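15-O-acetyltransferase (Fusarium sporotrichioides, PDB 3FOT) transfers an acetyl group to the 15-hydroxyl of trichothecene intermediates during the biosynthesis of mycotoxins such as T-2 toxin. Local coordinates at residues Thr337-Arg342 and Lys395-Trp400. Sequence-based numbering, arbitrary orientation.
Sequences TSVDGR and KSYRQW
The ring of Tyr-397 is the flat group that carries this contact. Thr-337 OG1 and Val-339 CG1 both approach it obliquely, near its CE2 corner. In the same helix, the Trp-400 ring has Ser-396 O at its edge, in its plane. Thr-337 donates a hydrogen bond from OG1 to Tyr-397 OH, 2.9 Å long. Thr-337 and Tyr-397 reach toward one another, and the methyl of Thr-337 also touches the phenol oxygen, with CG2 3.5 Å from Tyr-397 OH. With chi1 at 58°, Thr-337 OG1 sits between its own backbone N and carbonyl carbon and faces the phenol. Val-339 runs alongside Tyr-397 in the opposite sense and adds an apolar touch, CG1 to Tyr-397 CE2 at 3.9 Å. One hydrogen bond and a few van der Waals touches join the two segments; 110 Å² is buried in all.

Farther along, the guanidinium of Arg-342 has Asp-340 OD1 at its edge and in its plane. This salt bridge measures 2.9 Å from Arg-342 NH1 to Asp-340 OD1. NH1 meets OD1 from above the carboxylate plane, 55° out of it. Arg-342 N reaches Asp-340 OD1 from the opposite face at 3.0 Å and closes an Asx turn. Two bonds therefore grip OD1.

In this BAHD-superfamily acyltransferase, the contact sets residues 337-340 of strand 333-340 against the last turns of helix 379-401. Strand 358-365 pairs antiparallel with strand 333-340 as a two-stranded sheet, and its Val-363 touches Tyr-397. The side chain of Val-339 lies about 8 Å from that of His-414, which binds 15-deacetylcalonectrin. Trp-400 packs on strand 358-365 and on helices 246-264 and 406-423.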
ATOM      1  N   THR A 337      -7.732   1.757  12.390  1.00 18.41           N
ATOM      2  CA  THR A 337      -6.595   1.586  11.487  1.00 18.84           C
ATOM      3  C   THR A 337      -6.683   0.233  10.775  1.00 19.35           C
ATOM      4  O   THR A 337      -7.542  -0.593  11.096  1.00 19.51           O
ATOM      5  CB  THR A 337      -5.232   1.690  12.228  1.00 18.75           C
ATOM      6  OG1 THR A 337      -5.174   0.702  13.264  1.00 19.10           O
ATOM      7  CG2 THR A 337      -5.040   3.057  12.854  1.00 19.69           C
ATOM      8  N   SER A 338      -5.832   0.019   9.772  1.00 19.38           N
ATOM      9  CA  SER A 338      -5.786  -1.301   9.137  1.00 19.06           C
ATOM     10  C   SER A 338      -4.436  -1.944   9.457  1.00 18.38           C
ATOM     11  O   SER A 338      -3.457  -1.244   9.725  1.00 19.29           O
ATOM     12  CB  SER A 338      -6.005  -1.183   7.636  1.00 20.40           C
ATOM     13  OG  SER A 338      -5.023  -0.328   7.100  1.00 22.64           O
ATOM     14  N   VAL A 339      -4.392  -3.269   9.471  1.00 16.95           N
ATOM     15  CA  VAL A 339      -3.155  -3.990   9.733  1.00 16.31           C
ATOM     16  C   VAL A 339      -3.044  -5.202   8.821  1.00 14.65           C
ATOM     17  O   VAL A 339      -4.052  -5.735   8.352  1.00 12.80           O
ATOM     18  CB  VAL A 339      -2.991  -4.431  11.219  1.00 17.65           C
ATOM     19  CG1 VAL A 339      -3.136  -3.245  12.217  1.00 18.79           C
ATOM     20  CG2 VAL A 339      -3.978  -5.491  11.576  1.00 16.69           C
ATOM     21  N   ASP A 340      -1.801  -5.606   8.564  1.00 13.62           N
ATOM     22  CA  ASP A 340      -1.502  -6.763   7.750  1.00 13.42           C
ATOM     23  C   ASP A 340      -2.033  -7.989   8.492  1.00 13.05           C
ATOM     24  O   ASP A 340      -1.710  -8.173   9.674  1.00 12.27           O
ATOM     25  CB  ASP A 340       0.028  -6.850   7.558  1.00 14.50           C
ATOM     26  CG  ASP A 340       0.470  -8.135   6.897  1.00 14.51           C
ATOM     27  OD1 ASP A 340      -0.364  -8.845   6.302  1.00 12.09           O
ATOM     28  OD2 ASP A 340       1.681  -8.435   6.962  1.00 19.67           O
ATOM     29  N   GLY A 341      -2.839  -8.800   7.801  1.00 12.00           N
ATOM     30  CA  GLY A 341      -3.512  -9.958   8.410  1.00 11.56           C
ATOM     31  C   GLY A 341      -2.815 -11.294   8.215  1.00 12.15           C
ATOM     32  O   GLY A 341      -3.321 -12.348   8.620  1.00 11.52           O
ATOM     33  N   ARG A 342      -1.636 -11.256   7.606  1.00 11.61           N
ATOM     34  CA  ARG A 342      -0.977 -12.493   7.200  1.00 10.98           C
ATOM     35  C   ARG A 342      -0.656 -13.465   8.333  1.00 11.89           C
ATOM     36  O   ARG A 342      -0.655 -14.672   8.108  1.00 11.91           O
ATOM     37  CB  ARG A 342       0.274 -12.179   6.389  1.00 12.30           C
ATOM     38  CG  ARG A 342      -0.079 -11.846   4.960  1.00  9.49           C
ATOM     39  CD  ARG A 342       1.106 -11.179   4.240  1.00 11.04           C
ATOM     40  NE  ARG A 342       0.740 -10.876   2.855  1.00 10.97           N
ATOM     41  CZ  ARG A 342      -0.006  -9.834   2.479  1.00 10.86           C
ATOM     42  NH1 ARG A 342      -0.474  -8.968   3.375  1.00 10.16           N
ATOM     43  NH2 ARG A 342      -0.261  -9.642   1.196  1.00  9.18           N
ATOM     44  N   LYS A 395      -0.934  -0.491  23.778  1.00 19.59           N
ATOM     45  CA  LYS A 395      -1.980  -1.140  24.574  1.00 20.98           C
ATOM     46  C   LYS A 395      -3.260  -1.334  23.752  1.00 21.33           C
ATOM     47  O   LYS A 395      -3.850  -2.422  23.788  1.00 22.08           O
ATOM     48  CB  LYS A 395      -2.236  -0.362  25.876  1.00 20.69           C
ATOM     49  CG  LYS A 395      -3.507  -0.756  26.635  1.00 23.77           C
ATOM     50  N   SER A 396      -3.669  -0.298  23.010  1.00 21.20           N
ATOM     51  CA  SER A 396      -4.792  -0.370  22.068  1.00 22.55           C
ATOM     52  C   SER A 396      -4.644  -1.506  21.073  1.00 22.84           C
ATOM     53  O   SER A 396      -5.571  -2.302  20.878  1.00 23.98           O
ATOM     54  CB  SER A 396      -4.917   0.931  21.251  1.00 21.77           C
ATOM     55  OG  SER A 396      -5.269   2.025  22.038  1.00 22.13           O
ATOM     56  N   TYR A 397      -3.501  -1.547  20.396  1.00 23.51           N
ATOM     57  CA  TYR A 397      -3.260  -2.566  19.389  1.00 23.68           C
ATOM     58  C   TYR A 397      -3.406  -3.951  19.999  1.00 24.50           C
ATOM     59  O   TYR A 397      -4.063  -4.818  19.421  1.00 24.29           O
ATOM     60  CB  TYR A 397      -1.907  -2.364  18.700  1.00 23.56           C
ATOM     61  CG  TYR A 397      -2.015  -1.428  17.514  1.00 22.73           C
ATOM     62  CD1 TYR A 397      -1.384  -0.185  17.505  1.00 22.03           C
ATOM     63  CD2 TYR A 397      -2.784  -1.783  16.404  1.00 20.97           C
ATOM     64  CE1 TYR A 397      -1.494   0.673  16.403  1.00 22.47           C
ATOM     65  CE2 TYR A 397      -2.904  -0.942  15.310  1.00 21.71           C
ATOM     66  CZ  TYR A 397      -2.264   0.283  15.314  1.00 22.87           C
ATOM     67  OH  TYR A 397      -2.416   1.090  14.212  1.00 22.78           O
ATOM     68  N   ARG A 398      -2.848  -4.125  21.200  1.00 24.66           N
ATOM     69  CA  ARG A 398      -2.950  -5.386  21.954  1.00 24.74           C
ATOM     70  C   ARG A 398      -4.389  -5.916  22.075  1.00 23.92           C
ATOM     71  O   ARG A 398      -4.620  -7.108  21.886  1.00 24.44           O
ATOM     72  CB  ARG A 398      -2.300  -5.234  23.339  1.00 24.51           C
ATOM     73  CG  ARG A 398      -1.734  -6.509  23.916  1.00 27.19           C
ATOM     74  N   GLN A 399      -5.353  -5.034  22.337  1.00 23.78           N
ATOM     75  CA  GLN A 399      -6.759  -5.425  22.445  1.00 23.05           C
ATOM     76  C   GLN A 399      -7.285  -6.038  21.157  1.00 22.94           C
ATOM     77  O   GLN A 399      -8.312  -6.703  21.151  1.00 23.28           O
ATOM     78  CB  GLN A 399      -7.643  -4.219  22.801  1.00 23.43           C
ATOM     79  N   TRP A 400      -6.591  -5.791  20.056  1.00 21.30           N
ATOM     80  CA  TRP A 400      -7.081  -6.254  18.775  1.00 20.14           C
ATOM     81  C   TRP A 400      -6.207  -7.372  18.258  1.00 19.97           C
ATOM     82  O   TRP A 400      -6.701  -8.432  17.909  1.00 19.89           O
ATOM     83  CB  TRP A 400      -7.174  -5.081  17.793  1.00 19.46           C
ATOM     84  CG  TRP A 400      -8.222  -4.083  18.252  1.00 19.36           C
ATOM     85  CD1 TRP A 400      -8.039  -3.032  19.106  1.00 16.31           C
ATOM     86  CD2 TRP A 400      -9.616  -4.094  17.922  1.00 17.36           C
ATOM     87  NE1 TRP A 400      -9.228  -2.383  19.317  1.00 17.57           N
ATOM     88  CE2 TRP A 400     -10.216  -3.021  18.613  1.00 18.14           C
ATOM     89  CE3 TRP A 400     -10.414  -4.908  17.108  1.00 17.06           C
ATOM     90  CZ2 TRP A 400     -11.585  -2.734  18.514  1.00 18.68           C
ATOM     91  CZ3 TRP A 400     -11.765  -4.636  17.011  1.00 17.42           C
ATOM     92  CH2 TRP A 400     -12.347  -3.552  17.707  1.00 17.95           C
TER